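Local coordinates for KLLA0C04147p (Kluyveromyces lactis, PDB 5H2A), which probably binds and transfers sterols as an OSBP-family protein, of which this chain is the N-terminal ankyrin-repeat domain, at residues F160-A163 with F164-R167. Residues are numbered along the deposited sequence; the frame is centred on the assembly and turned at random.
Sequences FRQA and FNNR
Phe164 turns the edge of its ring onto the face of Phe160, a T-shaped pair with planes at 62° and centroids 4.8 Å apart. Its CE2 sits over the centre of the Phe160 ring, 3.6 Å from CZ of Phe160. With chi1 at -157°, Phe160 holds CG anti to its backbone N, and its ring lies alongside that of Phe164; both are buried against Leu172 of helix 169-176 and against helix 208-215, the helix-on-helix packing of an ankyrin-repeat domain. At Asn165 the amide oxygen OD1 takes two weak, bent bonds from one guanidinium, 2.9 Å from NH2 and 3.1 Å from NE of Arg161. The Arg161 chain bends at chi2 and chi3 to bring its group to the next turn of the helix, 28° from the amide plane, while NH1 forms a salt bridge with Glu201. Asn166 receives a weak bond on OD1 from NE2 of Gln162 (3.2 Å), and its backbone N bonds to Gln162 O at 2.9 Å. Arg167 takes positive phi and closes helix 139-165 in a Schellman motif, its N bonded to Phe164 O at 3.0 Å; NE of its guanidinium forms a salt bridge with Asp207.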
loop_
_atom_site.group_PDB
_atom_site.type_symbol
_atom_site.label_atom_id
_atom_site.label_comp_id
_atom_site.label_asym_id
_atom_site.label_seq_id
_atom_site.Cartn_x
_atom_site.Cartn_y
_atom_site.Cartn_z
ATOM N N PHE A 160 3.324 13.734 -4.621
ATOM C CA PHE A 160 4.619 13.238 -5.098
ATOM C C PHE A 160 5.399 14.355 -5.789
ATOM O O PHE A 160 6.573 14.603 -5.482
ATOM C CB PHE A 160 4.366 12.062 -6.056
ATOM C CG PHE A 160 5.532 11.086 -6.221
ATOM C CD1 PHE A 160 6.359 10.750 -5.167
ATOM C CD2 PHE A 160 5.713 10.428 -7.438
ATOM C CE1 PHE A 160 7.384 9.811 -5.342
ATOM C CE2 PHE A 160 6.728 9.494 -7.615
ATOM C CZ PHE A 160 7.562 9.186 -6.569
ATOM N N ARG A 161 4.744 15.060 -6.715
ATOM C CA ARG A 161 5.386 16.170 -7.421
ATOM C C ARG A 161 5.847 17.257 -6.451
ATOM O O ARG A 161 6.941 17.821 -6.603
ATOM C CB ARG A 161 4.408 16.718 -8.465
ATOM C CG ARG A 161 4.917 17.868 -9.334
ATOM C CD ARG A 161 6.082 17.419 -10.220
ATOM N NE ARG A 161 7.367 17.859 -9.674
ATOM C CZ ARG A 161 8.512 17.743 -10.334
ATOM N NH1 ARG A 161 8.509 17.180 -11.541
ATOM N NH2 ARG A 161 9.641 18.185 -9.793
ATOM N N GLN A 162 5.033 17.547 -5.431
ATOM C CA GLN A 162 5.403 18.537 -4.423
ATOM C C GLN A 162 6.641 18.108 -3.636
ATOM O O GLN A 162 7.516 18.932 -3.330
ATOM C CB GLN A 162 4.219 18.769 -3.478
ATOM C CG GLN A 162 4.395 19.987 -2.576
ATOM C CD GLN A 162 4.605 21.271 -3.372
ATOM O OE1 GLN A 162 3.872 21.551 -4.324
ATOM N NE2 GLN A 162 5.616 22.050 -2.992
ATOM N N ALA A 163 6.720 16.834 -3.264
ATOM C CA ALA A 163 7.896 16.357 -2.550
ATOM C C ALA A 163 9.152 16.495 -3.399
ATOM O O ALA A 163 10.216 16.838 -2.872
ATOM C CB ALA A 163 7.709 14.898 -2.109
ATOM N N PHE A 164 9.060 16.224 -4.712
ATOM C CA PHE A 164 10.207 16.479 -5.584
ATOM C C PHE A 164 10.533 17.972 -5.634
ATOM O O PHE A 164 11.708 18.358 -5.575
ATOM C CB PHE A 164 9.948 15.959 -7.006
ATOM C CG PHE A 164 10.122 14.459 -7.153
ATOM C CD1 PHE A 164 11.369 13.881 -7.005
ATOM C CD2 PHE A 164 9.037 13.649 -7.447
ATOM C CE1 PHE A 164 11.542 12.510 -7.143
ATOM C CE2 PHE A 164 9.193 12.272 -7.589
ATOM C CZ PHE A 164 10.444 11.701 -7.434
ATOM N N ASN A 165 9.505 18.822 -5.778
ATOM C CA ASN A 165 9.746 20.271 -5.811
ATOM C C ASN A 165 10.453 20.746 -4.550
ATOM O O ASN A 165 11.277 21.665 -4.612
ATOM C CB ASN A 165 8.433 21.046 -5.989
ATOM C CG ASN A 165 7.824 20.872 -7.365
ATOM O OD1 ASN A 165 8.478 20.422 -8.293
ATOM N ND2 ASN A 165 6.572 21.265 -7.503
ATOM N N ASN A 166 10.167 20.124 -3.409
ATOM C CA ASN A 166 10.790 20.471 -2.132
ATOM C C ASN A 166 12.103 19.746 -1.868
ATOM O O ASN A 166 12.698 19.954 -0.802
ATOM C CB ASN A 166 9.823 20.172 -0.979
ATOM C CG ASN A 166 8.558 20.993 -1.057
ATOM O OD1 ASN A 166 8.515 22.005 -1.758
ATOM N ND2 ASN A 166 7.516 20.570 -0.324
ATOM N N ARG A 167 12.556 18.881 -2.783
ATOM C CA ARG A 167 13.728 18.033 -2.549
ATOM C C ARG A 167 13.646 17.321 -1.199
ATOM O O ARG A 167 14.634 17.198 -0.472
ATOM C CB ARG A 167 15.027 18.840 -2.658
ATOM C CG ARG A 167 15.205 19.566 -3.983
ATOM C CD ARG A 167 16.536 20.327 -4.005
ATOM N NE ARG A 167 17.644 19.392 -4.164
ATOM C CZ ARG A 167 18.575 19.154 -3.252
ATOM N NH1 ARG A 167 18.559 19.815 -2.103
ATOM N NH2 ARG A 167 19.540 18.279 -3.510
#